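Local coordinates for protein chitooligosaccharidolytic beta-N-acetylglucosaminidase (Ostrinia furnacalis, PDB 3NSN) that hydrolyses terminal beta-linked N-acetylglucosamine units one at a time from the non-reducing ends of chitooligosaccharides, preferring short chains, at residues T196-Y201 and W502-D507; E318-L323 and W378-Q383; F340-D345 and L397-W402; L401-L406 and I423-T428. One frame throughout, in Å; residues are numbered along the deposited sequence.

Overall arrangement
All four contacts belong to the family 20 catalytic domain, an eight-stranded parallel beta/alpha barrel. Contacts 3 and 4 are neighbouring strand pairs that share L401 and W402, with centres 10 Å apart; a probable hydrogen bond from H341 NE2 to Q424 OE1, 2.8 Å, ties them. Contact 1, about 20 Å between centres from contact 3, joins the loops that follow the first and last barrel strands, and W502 CZ2 meets W402 CZ2 at 3.7 Å. These three surround the sugar TMX, bound at the active site. Contact 2 pairs two outer helices; its centre lies 14 Å from that of contact 3, W378 packing on G344 and Q382 on M342 and L401.

Contact 1 of 4, residues T196-Y201 and W502-D507; sequences TARNYY and WSEQSD. With TMX (2-deoxy-2-(trimethylammonio)-beta-D-glucopyranose), chain B.
At the sugar-binding mouth of the beta/alpha barrel, where the loops after its first and last strands meet, R198 and E504 lie side by side and grip the hydroxyls of TMX. R198 NH2 gives O3 of TMX a nearly straight hydrogen bond (2.7 Å, 174°), while the bond from NH1 to O4 is weak. O4 in turn donates to E504 OE2 at 2.6 Å. That oxygen sits over one face of the guanidinium, 3.5 Å from R198 NH1, so their salt bridge is one of charges alone. The W502 indole lies with one face against O4 and C5 of TMX and brings CE3 to the guanidinium edge, 3.4 Å from R198 NH1. Replacing W502 by a serine would probably strip the sugar of this aromatic platform and leave the R198 edge less confined. Farther from the sugar, N199 ND2 donates to S503 O (2.9 Å), a torsion with CG beside the backbone N (chi1 -88°) bringing the amide there. Y201 OH lies 2.7 Å from S503 OG and is hydrogen-bonded to S506 OG, while D507 CA rests over the tyrosine face in a CH-pi contact. S503 OG also bonds D195 O, and S506 OG bonds T510. R545 of the second subunit pairs with D507. D195, ending strand 189-195, also bridges R198, and L511 of helix 511-515 packs on Y201.

Contact 2 of 4, residues E318-L323 and W378-Q383; sequences ELYQYL and WNYFQQ
F381 of helix 371-393 is the bump of this interface, pushing its ring toward L319, Y320 and L323 of helix 318-333 on the outside of the barrel. With CG anti to the backbone N (chi1 167°), the ring reaches out from its own helix across a wide helix spacing: the short axes stay 11.9 Å apart at closest, crossing at -43°. The hollow is framed by the two leucines, one turn apart, and by the tyrosine ring. L323 CD2 comes to 3.8 Å from F381 CE2, and L319 CD2 approaches the same carbon at the ring edge, 4.2 Å away; both leucines run roughly perpendicular to the phenylalanine side chain. On the tyrosine side, Y320 CE1 lies 4.0 Å from F381 CD2. Y320 OH wedges between F381 CD2 (3.8 Å) and Y380 CE2 (4.0 Å). Were F381 an alanine, a gap is likely to open between the helices, leaving the L319 and L323 methyls without their aromatic partner. L312 of strand 311-312 also touches both L319 and F381. No hydrogen bond links the segments, and the Y320 hydroxyl is satisfied by P314 O, so this contact depends on apolar shape rather than on directional bonds.

Contact 3 of 4, residues F340-D345 and L397-W402; sequences FHMGGD and LPLILW. With TMX (2-deoxy-2-(trimethylammonio)-beta-D-glucopyranose), chain B.
Two adjacent strands of the catalytic beta/alpha barrel, 340-343 and 399-402, pair in parallel, and the chain beyond them carries D345 to the bound sugar. F340 N donates to P398 O (3.2 Å), I400 N to F340 O and M342 N to I400 O (2.9 Å); the ladder resumes one residue late on the first strand, W402 N donating to G343 O at 167°. A side chain at G343 would run into the carbonyl oxygen before it, and at G344 a CB would collide with L401 CG. On the inner face, I400 CG2 lies over the H341 ring, 3.7 Å from its centroid. The imidazole, its CG anti to the backbone N (chi1 -160°), meets the five-membered ring of W402 obliquely, planes 55° apart, with CE1 over the indole face. Both its nitrogens are engaged: ND1 accepts from G343 N near the ring plane, and NE2 is hydrogen-bonded to Q424. On the face turned toward helix 371-393, L399 CD2 touches both M342 SD (3.7 Å) and F340 CB. D345 runs alongside W402, its CG 3.7 Å from W402 CD1, and its OD2 approaches methyl C9 of TMX at 3.0 Å. One water bridges G344 O to W402 O; a second lies near W402 NE1 and D345 OD2. The F340, M342 and L399 face is thus apolar and the H341-bearing inner face polar, while beyond both D345 meets the trimethylammonium of TMX, beside H281 and E346 of the charge relay.

Contact 4 of 4, residues L401-L406 and I423-T428; sequences LWTSTL and IQVWTT. With TMX (2-deoxy-2-(trimethylammonio)-beta-D-glucopyranose), chain B; NAG (2-acetamido-2-deoxy-beta-D-glucopyranose), chain C.
I423, in strand 421-425, sets its CG2 3.8 Å from T403 CG2; this strand and its parallel neighbour 399-402 in the beta/alpha barrel belong to a beta-alpha-beta unit that runs through helix 412-415. Next, Q424 is bonded through its backbone in both directions: its N donates to L401 O at 3.0 Å, nearly straight, and its O accepts from T403 N. The Q424 side chain, CG anti to the backbone N and extended beyond it, runs alongside W402 and lays its amide over one face of that indole, the planes only 16° apart. This buried amide has partners at both ends, OE1 with H341, NE2 with E498 and S447, which fix its rotation. V425 turns away toward strand 444-446, though its CG2 still comes to 4.1 Å from T403 CG2. Past the strand end, W426 stands across W402, the planes 89° apart, with CD1 3.5 Å from W402 CE3. Its NE1 donates to T403 O at 2.9 Å and 161°, and this bond, close to the indole plane, limits the turning of the ring. One face of W426 receives methyl C7 of TMX, 3.5 Å from CZ2, while O6 of the NAG lies at the ring edge. W426 therefore forms part of the wall of the sugar pocket, close to W468, which is essential for binding chitooligosaccharides. T427 follows with only a loose approach to the first segment, its CG2 4.0 Å from T403 OG1, while its own OG1 donates to T428 O.

Contact 1 of 4, residues T196-Y201 and W502-D507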
# COMPACT_ATOMS: atom_id res chain seq x y z
N THR A 196 12.23 -11.57 -4.12
CA THR A 196 11.30 -12.02 -5.13
C THR A 196 10.98 -13.49 -5.09
O THR A 196 10.55 -14.02 -6.06
CB THR A 196 11.69 -11.56 -6.58
OG1 THR A 196 12.86 -12.20 -7.02
CG2 THR A 196 11.92 -10.12 -6.64
N ALA A 197 11.24 -14.13 -3.96
CA ALA A 197 11.06 -15.56 -3.79
C ALA A 197 9.91 -15.91 -2.86
O ALA A 197 9.22 -16.86 -3.05
CB ALA A 197 12.35 -16.19 -3.34
N ARG A 198 9.74 -15.10 -1.84
CA ARG A 198 8.63 -15.18 -0.94
C ARG A 198 7.30 -14.83 -1.57
O ARG A 198 6.32 -15.24 -1.13
CB ARG A 198 8.92 -14.46 0.38
CG ARG A 198 9.60 -15.34 1.41
CD ARG A 198 11.03 -15.74 1.07
NE ARG A 198 11.74 -16.25 2.22
CZ ARG A 198 12.50 -15.52 3.03
NH1 ARG A 198 12.73 -14.25 2.79
NH2 ARG A 198 13.06 -16.09 4.06
N ASN A 199 7.33 -13.97 -2.56
CA ASN A 199 6.24 -13.65 -3.44
C ASN A 199 6.86 -13.13 -4.74
O ASN A 199 7.95 -12.58 -4.72
CB ASN A 199 5.26 -12.65 -2.80
CG ASN A 199 4.18 -13.30 -1.97
OD1 ASN A 199 3.43 -14.10 -2.44
ND2 ASN A 199 4.08 -12.91 -0.76
N TYR A 200 6.21 -13.36 -5.85
CA TYR A 200 6.64 -12.89 -7.14
C TYR A 200 6.36 -11.40 -7.40
O TYR A 200 5.39 -10.86 -6.99
CB TYR A 200 6.05 -13.75 -8.25
CG TYR A 200 6.54 -13.48 -9.63
CD1 TYR A 200 5.83 -12.71 -10.47
CD2 TYR A 200 7.72 -13.98 -10.08
CE1 TYR A 200 6.22 -12.47 -11.67
CE2 TYR A 200 8.13 -13.74 -11.31
CZ TYR A 200 7.38 -12.96 -12.10
OH TYR A 200 7.76 -12.71 -13.32
N TYR A 201 7.25 -10.77 -8.10
CA TYR A 201 7.10 -9.41 -8.51
C TYR A 201 7.20 -9.32 -10.00
O TYR A 201 8.12 -9.79 -10.58
CB TYR A 201 8.17 -8.52 -7.87
CG TYR A 201 8.02 -8.27 -6.40
CD1 TYR A 201 7.65 -7.03 -5.92
CD2 TYR A 201 8.28 -9.26 -5.48
CE1 TYR A 201 7.54 -6.81 -4.61
CE2 TYR A 201 8.14 -9.05 -4.18
CZ TYR A 201 7.78 -7.83 -3.73
OH TYR A 201 7.70 -7.64 -2.42
N TRP A 502 11.69 -7.73 2.52
CA TRP A 502 11.41 -9.13 2.51
C TRP A 502 9.91 -9.23 2.15
O TRP A 502 9.15 -8.37 2.46
CB TRP A 502 11.74 -9.72 3.84
CG TRP A 502 13.13 -9.56 4.20
CD1 TRP A 502 13.60 -8.73 5.08
CD2 TRP A 502 14.23 -10.27 3.69
NE1 TRP A 502 14.92 -8.80 5.15
CE2 TRP A 502 15.35 -9.77 4.31
CE3 TRP A 502 14.38 -11.29 2.76
CZ2 TRP A 502 16.62 -10.26 4.06
CZ3 TRP A 502 15.63 -11.75 2.49
CH2 TRP A 502 16.73 -11.25 3.14
N SER A 503 9.55 -10.29 1.49
CA SER A 503 8.28 -10.39 0.85
C SER A 503 7.25 -11.40 1.31
O SER A 503 6.37 -11.75 0.59
CB SER A 503 8.51 -10.45 -0.64
OG SER A 503 9.27 -9.40 -1.07
N GLU A 504 7.38 -11.83 2.53
CA GLU A 504 6.45 -12.75 3.10
C GLU A 504 5.09 -12.11 3.02
O GLU A 504 4.15 -12.76 2.85
CB GLU A 504 6.81 -13.10 4.53
CG GLU A 504 8.01 -14.00 4.67
CD GLU A 504 9.34 -13.28 4.83
OE1 GLU A 504 9.46 -12.15 4.48
OE2 GLU A 504 10.26 -13.89 5.26
N GLN A 505 5.04 -10.80 3.13
CA GLN A 505 3.87 -10.01 3.08
C GLN A 505 3.93 -8.88 2.08
O GLN A 505 3.44 -7.84 2.35
CB GLN A 505 3.56 -9.49 4.44
CG GLN A 505 3.26 -10.57 5.40
CD GLN A 505 3.07 -10.08 6.76
OE1 GLN A 505 3.99 -9.86 7.42
NE2 GLN A 505 1.87 -9.89 7.17
N SER A 506 4.61 -9.09 0.99
CA SER A 506 4.71 -8.13 -0.06
C SER A 506 4.88 -8.80 -1.43
O SER A 506 5.52 -9.78 -1.57
CB SER A 506 5.86 -7.17 0.19
OG SER A 506 5.86 -6.10 -0.70
N ASP A 507 4.34 -8.14 -2.43
CA ASP A 507 4.41 -8.51 -3.82
C ASP A 507 4.24 -7.29 -4.74
O ASP A 507 4.37 -6.19 -4.32
CB ASP A 507 3.44 -9.66 -4.16
CG ASP A 507 1.95 -9.26 -4.21
OD1 ASP A 507 1.60 -8.11 -3.94
OD2 ASP A 507 1.17 -10.13 -4.51
C1 TMX B . 14.75 -12.89 8.81
C2 TMX B . 15.59 -13.40 7.58
N2 TMX B . 16.95 -12.79 7.45
C3 TMX B . 14.74 -13.37 6.26
O3 TMX B . 14.76 -14.67 5.63
C4 TMX B . 13.29 -12.94 6.49
O4 TMX B . 12.64 -12.82 5.22
C5 TMX B . 13.27 -11.60 7.24
O5 TMX B . 13.97 -11.68 8.52
C6 TMX B . 11.84 -11.14 7.50
O6 TMX B . 11.87 -9.81 8.03
C7 TMX B . 17.82 -13.19 8.57
C8 TMX B . 16.95 -11.31 7.42
C9 TMX B . 17.63 -13.24 6.23

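Contact 2 of 4, residues E318-L323 and W378-Q383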
# COMPACT_ATOMS: atom_id res chain seq x y z
N GLU A 318 27.87 -33.57 -5.90
CA GLU A 318 27.13 -33.10 -7.04
C GLU A 318 26.60 -31.71 -6.78
O GLU A 318 26.40 -30.97 -7.68
CB GLU A 318 25.98 -34.02 -7.32
CG GLU A 318 25.38 -33.91 -8.67
CD GLU A 318 24.13 -34.71 -8.73
OE1 GLU A 318 23.44 -34.70 -9.73
OE2 GLU A 318 23.83 -35.37 -7.75
N LEU A 319 26.46 -31.36 -5.51
CA LEU A 319 25.92 -30.07 -5.16
C LEU A 319 26.72 -28.96 -5.78
O LEU A 319 26.16 -28.08 -6.32
CB LEU A 319 25.87 -29.90 -3.65
CG LEU A 319 25.50 -28.51 -3.12
CD1 LEU A 319 24.12 -28.06 -3.60
CD2 LEU A 319 25.54 -28.51 -1.66
N TYR A 320 28.02 -29.05 -5.72
CA TYR A 320 28.89 -28.04 -6.28
C TYR A 320 28.78 -27.91 -7.78
O TYR A 320 29.03 -26.90 -8.33
CB TYR A 320 30.31 -28.13 -5.67
CG TYR A 320 30.20 -28.25 -4.17
CD1 TYR A 320 29.99 -27.16 -3.40
CD2 TYR A 320 30.22 -29.46 -3.55
CE1 TYR A 320 29.82 -27.26 -2.11
CE2 TYR A 320 30.06 -29.58 -2.24
CZ TYR A 320 29.85 -28.47 -1.51
OH TYR A 320 29.68 -28.53 -0.19
N GLN A 321 28.43 -28.98 -8.45
CA GLN A 321 28.14 -28.94 -9.86
C GLN A 321 26.87 -28.11 -10.16
O GLN A 321 26.85 -27.36 -11.07
CB GLN A 321 28.02 -30.35 -10.43
CG GLN A 321 29.33 -31.09 -10.61
CD GLN A 321 29.24 -32.57 -10.23
OE1 GLN A 321 28.51 -33.33 -10.81
NE2 GLN A 321 29.97 -32.95 -9.20
N TYR A 322 25.84 -28.29 -9.36
CA TYR A 322 24.64 -27.49 -9.48
C TYR A 322 24.88 -25.99 -9.21
O TYR A 322 24.43 -25.15 -9.93
CB TYR A 322 23.59 -28.00 -8.52
CG TYR A 322 22.62 -29.01 -9.04
CD1 TYR A 322 21.31 -28.67 -9.27
CD2 TYR A 322 22.98 -30.31 -9.22
CE1 TYR A 322 20.42 -29.58 -9.70
CE2 TYR A 322 22.09 -31.24 -9.65
CZ TYR A 322 20.82 -30.88 -9.89
OH TYR A 322 19.94 -31.79 -10.32
N LEU A 323 25.61 -25.71 -8.16
CA LEU A 323 25.93 -24.34 -7.77
C LEU A 323 26.75 -23.66 -8.82
O LEU A 323 26.49 -22.55 -9.16
CB LEU A 323 26.63 -24.29 -6.43
CG LEU A 323 25.90 -24.03 -5.13
CD1 LEU A 323 24.49 -24.34 -5.19
CD2 LEU A 323 26.50 -24.79 -4.03
N TRP A 378 29.90 -25.73 7.75
CA TRP A 378 29.47 -24.53 7.05
C TRP A 378 30.60 -23.91 6.27
O TRP A 378 30.44 -23.53 5.15
CB TRP A 378 28.87 -23.56 8.04
CG TRP A 378 28.17 -22.39 7.51
CD1 TRP A 378 28.19 -21.95 6.25
CD2 TRP A 378 27.40 -21.47 8.24
NE1 TRP A 378 27.47 -20.84 6.14
CE2 TRP A 378 26.98 -20.51 7.36
CE3 TRP A 378 27.03 -21.36 9.57
CZ2 TRP A 378 26.20 -19.45 7.75
CZ3 TRP A 378 26.26 -20.34 9.93
CH2 TRP A 378 25.85 -19.39 9.04
N ASN A 379 31.77 -23.83 6.87
CA ASN A 379 32.93 -23.30 6.18
C ASN A 379 33.35 -24.14 5.02
O ASN A 379 33.70 -23.63 4.01
CB ASN A 379 34.11 -23.06 7.11
CG ASN A 379 35.25 -22.35 6.41
OD1 ASN A 379 36.34 -22.81 6.43
ND2 ASN A 379 34.96 -21.26 5.76
N TYR A 380 33.27 -25.44 5.18
CA TYR A 380 33.64 -26.35 4.14
C TYR A 380 32.76 -26.06 2.96
O TYR A 380 33.25 -25.97 1.87
CB TYR A 380 33.45 -27.78 4.61
CG TYR A 380 33.55 -28.84 3.55
CD1 TYR A 380 34.76 -29.35 3.18
CD2 TYR A 380 32.44 -29.36 2.96
CE1 TYR A 380 34.86 -30.32 2.23
CE2 TYR A 380 32.53 -30.32 2.01
CZ TYR A 380 33.75 -30.80 1.65
OH TYR A 380 33.88 -31.77 0.69
N PHE A 381 31.47 -25.87 3.21
CA PHE A 381 30.53 -25.51 2.18
C PHE A 381 30.82 -24.18 1.58
O PHE A 381 30.87 -24.06 0.41
CB PHE A 381 29.06 -25.46 2.68
CG PHE A 381 28.14 -24.78 1.70
CD1 PHE A 381 27.89 -23.45 1.78
CD2 PHE A 381 27.62 -25.46 0.64
CE1 PHE A 381 27.12 -22.84 0.85
CE2 PHE A 381 26.88 -24.84 -0.26
CZ PHE A 381 26.63 -23.53 -0.15
N GLN A 382 31.03 -23.18 2.40
CA GLN A 382 31.24 -21.84 1.91
C GLN A 382 32.49 -21.71 1.06
O GLN A 382 32.47 -21.00 0.11
CB GLN A 382 31.17 -20.78 3.01
CG GLN A 382 31.40 -19.43 2.48
CD GLN A 382 30.37 -18.97 1.49
OE1 GLN A 382 29.22 -19.27 1.62
NE2 GLN A 382 30.78 -18.25 0.52
N GLN A 383 33.55 -22.40 1.43
CA GLN A 383 34.79 -22.39 0.67
C GLN A 383 34.67 -22.97 -0.72
O GLN A 383 35.15 -22.43 -1.65
CB GLN A 383 35.88 -23.16 1.44
CG GLN A 383 36.42 -22.42 2.63
CD GLN A 383 37.06 -21.16 2.22
OE1 GLN A 383 38.03 -21.19 1.52
NE2 GLN A 383 36.51 -20.05 2.60

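Contact 3 of 4, residues F340-D345 and L397-W402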
# COMPACT_ATOMS: atom_id res chain seq x y z
N PHE A 340 28.95 -10.19 -5.67
CA PHE A 340 28.04 -11.27 -5.58
C PHE A 340 27.64 -11.46 -4.15
O PHE A 340 28.46 -11.45 -3.31
CB PHE A 340 28.63 -12.55 -6.19
CG PHE A 340 27.67 -13.67 -6.34
CD1 PHE A 340 28.01 -14.93 -5.96
CD2 PHE A 340 26.43 -13.49 -6.86
CE1 PHE A 340 27.15 -15.95 -6.09
CE2 PHE A 340 25.59 -14.51 -6.99
CZ PHE A 340 25.95 -15.75 -6.61
N HIS A 341 26.35 -11.63 -3.91
CA HIS A 341 25.82 -11.89 -2.61
C HIS A 341 25.52 -13.39 -2.45
O HIS A 341 24.81 -13.97 -3.22
CB HIS A 341 24.57 -11.06 -2.39
CG HIS A 341 24.19 -10.87 -0.96
ND1 HIS A 341 23.96 -11.90 -0.10
CD2 HIS A 341 23.97 -9.75 -0.25
CE1 HIS A 341 23.64 -11.43 1.08
NE2 HIS A 341 23.63 -10.13 1.01
N MET A 342 26.11 -13.98 -1.44
CA MET A 342 26.00 -15.39 -1.20
C MET A 342 25.15 -15.80 -0.03
O MET A 342 25.10 -16.93 0.30
CB MET A 342 27.36 -16.03 -1.19
CG MET A 342 28.05 -15.90 -2.47
SD MET A 342 29.61 -16.73 -2.66
CE MET A 342 29.13 -18.38 -2.80
N GLY A 343 24.44 -14.86 0.55
CA GLY A 343 23.55 -15.18 1.63
C GLY A 343 24.19 -15.38 2.96
O GLY A 343 24.51 -14.45 3.60
N GLY A 344 24.34 -16.62 3.38
CA GLY A 344 24.90 -16.96 4.66
C GLY A 344 24.09 -16.67 5.92
O GLY A 344 24.61 -16.47 6.95
N ASP A 345 22.80 -16.67 5.82
CA ASP A 345 22.00 -16.34 6.95
C ASP A 345 21.36 -17.55 7.53
O ASP A 345 21.06 -18.45 6.84
CB ASP A 345 20.90 -15.38 6.51
CG ASP A 345 20.34 -15.73 5.20
OD1 ASP A 345 20.98 -16.43 4.46
OD2 ASP A 345 19.33 -15.25 4.85
N LEU A 397 35.79 -11.65 -7.12
CA LEU A 397 35.10 -10.43 -6.89
C LEU A 397 34.62 -10.44 -5.48
O LEU A 397 34.52 -11.46 -4.91
CB LEU A 397 33.97 -10.27 -7.88
CG LEU A 397 32.64 -10.99 -7.70
CD1 LEU A 397 31.82 -10.66 -8.86
CD2 LEU A 397 32.82 -12.44 -7.67
N PRO A 398 34.35 -9.30 -4.91
CA PRO A 398 33.92 -9.26 -3.54
C PRO A 398 32.61 -9.99 -3.32
O PRO A 398 31.73 -9.91 -4.08
CB PRO A 398 33.76 -7.78 -3.29
CG PRO A 398 34.18 -7.13 -4.41
CD PRO A 398 34.27 -7.98 -5.52
N LEU A 399 32.53 -10.71 -2.23
CA LEU A 399 31.36 -11.47 -1.87
C LEU A 399 30.73 -10.94 -0.62
O LEU A 399 31.41 -10.52 0.24
CB LEU A 399 31.74 -12.92 -1.65
CG LEU A 399 32.46 -13.66 -2.77
CD1 LEU A 399 33.05 -14.98 -2.30
CD2 LEU A 399 31.58 -13.83 -3.92
N ILE A 400 29.42 -11.02 -0.51
CA ILE A 400 28.67 -10.55 0.64
C ILE A 400 27.97 -11.69 1.37
O ILE A 400 27.41 -12.56 0.77
CB ILE A 400 27.54 -9.57 0.24
CG1 ILE A 400 28.04 -8.42 -0.64
CG2 ILE A 400 26.87 -9.05 1.43
CD1 ILE A 400 27.00 -7.54 -1.14
N LEU A 401 28.02 -11.66 2.66
CA LEU A 401 27.33 -12.55 3.54
C LEU A 401 26.65 -11.73 4.61
O LEU A 401 27.13 -10.71 4.95
CB LEU A 401 28.32 -13.52 4.19
CG LEU A 401 28.58 -14.94 3.72
CD1 LEU A 401 28.60 -15.05 2.30
CD2 LEU A 401 29.85 -15.38 4.31
N TRP A 402 25.53 -12.21 5.11
CA TRP A 402 24.85 -11.59 6.22
C TRP A 402 25.58 -11.81 7.53
O TRP A 402 26.33 -12.73 7.66
CB TRP A 402 23.44 -12.15 6.37
CG TRP A 402 22.50 -11.78 5.34
CD1 TRP A 402 22.09 -12.54 4.33
CD2 TRP A 402 21.83 -10.56 5.22
NE1 TRP A 402 21.20 -11.89 3.59
CE2 TRP A 402 21.02 -10.65 4.11
CE3 TRP A 402 21.84 -9.39 5.95
CZ2 TRP A 402 20.24 -9.61 3.70
CZ3 TRP A 402 21.05 -8.39 5.56
CH2 TRP A 402 20.27 -8.49 4.46
C1 TMX B . 14.75 -12.89 8.81
C2 TMX B . 15.59 -13.40 7.58
N2 TMX B . 16.95 -12.79 7.45
C3 TMX B . 14.74 -13.37 6.26
O3 TMX B . 14.76 -14.67 5.63
C4 TMX B . 13.29 -12.94 6.49
O4 TMX B . 12.64 -12.82 5.22
C5 TMX B . 13.27 -11.60 7.24
O5 TMX B . 13.97 -11.68 8.52
C6 TMX B . 11.84 -11.14 7.50
O6 TMX B . 11.87 -9.81 8.03
C7 TMX B . 17.82 -13.19 8.57
C8 TMX B . 16.95 -11.31 7.42
C9 TMX B . 17.63 -13.24 6.23
O HOH W 1 27.01 -15.40 7.21
O HOH W 2 19.52 -13.35 2.38

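Contact 4 of 4, residues L401-L406 and I423-T428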
# COMPACT_ATOMS: atom_id res chain seq x y z
N LEU A 401 28.02 -11.66 2.66
CA LEU A 401 27.33 -12.55 3.54
C LEU A 401 26.65 -11.73 4.61
O LEU A 401 27.13 -10.71 4.95
CB LEU A 401 28.32 -13.52 4.19
CG LEU A 401 28.58 -14.94 3.72
CD1 LEU A 401 28.60 -15.05 2.30
CD2 LEU A 401 29.85 -15.38 4.31
N TRP A 402 25.53 -12.21 5.11
CA TRP A 402 24.85 -11.59 6.22
C TRP A 402 25.58 -11.81 7.53
O TRP A 402 26.33 -12.73 7.66
CB TRP A 402 23.44 -12.15 6.37
CG TRP A 402 22.50 -11.78 5.34
CD1 TRP A 402 22.09 -12.54 4.33
CD2 TRP A 402 21.83 -10.56 5.22
NE1 TRP A 402 21.20 -11.89 3.59
CE2 TRP A 402 21.02 -10.65 4.11
CE3 TRP A 402 21.84 -9.39 5.95
CZ2 TRP A 402 20.24 -9.61 3.70
CZ3 TRP A 402 21.05 -8.39 5.56
CH2 TRP A 402 20.27 -8.49 4.46
N THR A 403 25.31 -10.98 8.52
CA THR A 403 25.73 -11.28 9.86
C THR A 403 25.01 -12.54 10.29
O THR A 403 23.86 -12.71 10.04
CB THR A 403 25.45 -10.16 10.88
OG1 THR A 403 24.14 -9.65 10.71
CG2 THR A 403 26.39 -9.08 10.76
N SER A 404 25.74 -13.41 10.94
CA SER A 404 25.29 -14.70 11.37
C SER A 404 26.22 -15.28 12.40
O SER A 404 27.14 -14.67 12.80
CB SER A 404 25.28 -15.64 10.20
OG SER A 404 26.56 -15.94 9.75
N THR A 405 25.99 -16.52 12.76
CA THR A 405 26.84 -17.29 13.65
C THR A 405 28.23 -17.48 13.06
O THR A 405 29.16 -17.42 13.75
CB THR A 405 26.22 -18.64 13.98
OG1 THR A 405 25.10 -18.45 14.80
CG2 THR A 405 27.16 -19.45 14.72
N LEU A 406 28.34 -17.68 11.77
CA LEU A 406 29.61 -17.79 11.10
C LEU A 406 30.41 -16.52 11.16
O LEU A 406 31.60 -16.55 11.29
CB LEU A 406 29.41 -18.11 9.63
CG LEU A 406 30.26 -19.00 8.74
CD1 LEU A 406 30.70 -18.32 7.55
CD2 LEU A 406 31.39 -19.70 9.42
N ILE A 423 30.36 -7.69 4.81
CA ILE A 423 29.35 -8.16 5.69
C ILE A 423 28.13 -7.23 5.77
O ILE A 423 28.24 -6.05 6.01
CB ILE A 423 29.90 -8.35 7.10
CG1 ILE A 423 31.27 -9.00 7.10
CG2 ILE A 423 28.96 -9.10 7.96
CD1 ILE A 423 31.27 -10.41 6.77
N GLN A 424 26.96 -7.83 5.59
CA GLN A 424 25.72 -7.12 5.62
C GLN A 424 25.12 -7.27 6.97
O GLN A 424 24.86 -8.32 7.40
CB GLN A 424 24.79 -7.57 4.52
CG GLN A 424 23.48 -6.82 4.44
CD GLN A 424 22.76 -6.84 3.09
OE1 GLN A 424 22.96 -7.67 2.25
NE2 GLN A 424 21.92 -5.88 2.93
N VAL A 425 24.93 -6.15 7.63
CA VAL A 425 24.45 -6.11 8.98
C VAL A 425 22.93 -5.92 9.06
O VAL A 425 22.44 -4.94 8.63
CB VAL A 425 25.10 -4.93 9.71
CG1 VAL A 425 24.60 -4.85 11.05
CG2 VAL A 425 26.54 -5.07 9.74
N TRP A 426 22.24 -6.87 9.63
CA TRP A 426 20.80 -6.79 9.91
C TRP A 426 20.49 -6.78 11.40
O TRP A 426 19.38 -6.91 11.81
CB TRP A 426 20.01 -7.89 9.18
CG TRP A 426 20.32 -9.26 9.64
CD1 TRP A 426 21.40 -9.96 9.34
CD2 TRP A 426 19.53 -10.09 10.46
NE1 TRP A 426 21.38 -11.15 9.94
CE2 TRP A 426 20.23 -11.27 10.64
CE3 TRP A 426 18.30 -9.96 11.07
CZ2 TRP A 426 19.76 -12.30 11.39
CZ3 TRP A 426 17.84 -10.97 11.82
CH2 TRP A 426 18.55 -12.13 11.97
N THR A 427 21.51 -6.65 12.22
CA THR A 427 21.34 -6.54 13.67
C THR A 427 20.90 -5.14 13.99
O THR A 427 20.81 -4.35 13.14
CB THR A 427 22.64 -6.75 14.45
OG1 THR A 427 23.61 -5.79 14.06
CG2 THR A 427 23.21 -8.09 14.27
N THR A 428 20.66 -4.85 15.25
CA THR A 428 20.34 -3.50 15.66
C THR A 428 21.59 -2.73 15.48
O THR A 428 22.63 -3.29 15.39
CB THR A 428 19.88 -3.40 17.11
OG1 THR A 428 20.93 -3.75 17.97
CG2 THR A 428 18.74 -4.30 17.37
C1 TMX B . 14.75 -12.89 8.81
C2 TMX B . 15.59 -13.40 7.58
N2 TMX B . 16.95 -12.79 7.45
C3 TMX B . 14.74 -13.37 6.26
O3 TMX B . 14.76 -14.67 5.63
C4 TMX B . 13.29 -12.94 6.49
O4 TMX B . 12.64 -12.82 5.22
C5 TMX B . 13.27 -11.60 7.24
O5 TMX B . 13.97 -11.68 8.52
C6 TMX B . 11.84 -11.14 7.50
O6 TMX B . 11.87 -9.81 8.03
C7 TMX B . 17.82 -13.19 8.57
C8 TMX B . 16.95 -11.31 7.42
C9 TMX B . 17.63 -13.24 6.23
C1 NAG C . 11.56 -14.91 12.60
C2 NAG C . 10.81 -14.72 11.28
C3 NAG C . 11.78 -14.66 10.08
C4 NAG C . 12.98 -13.72 10.33
C5 NAG C . 13.58 -14.00 11.72
C6 NAG C . 14.63 -12.95 12.09
C7 NAG C . 8.55 -15.77 11.26
C8 NAG C . 8.00 -14.41 11.67
N2 NAG C . 9.88 -15.85 11.09
O3 NAG C . 11.09 -14.24 8.89
O4 NAG C . 13.94 -14.00 9.31
O5 NAG C . 12.57 -13.91 12.74
O6 NAG C . 15.35 -13.40 13.22
O7 NAG C . 7.77 -16.72 11.11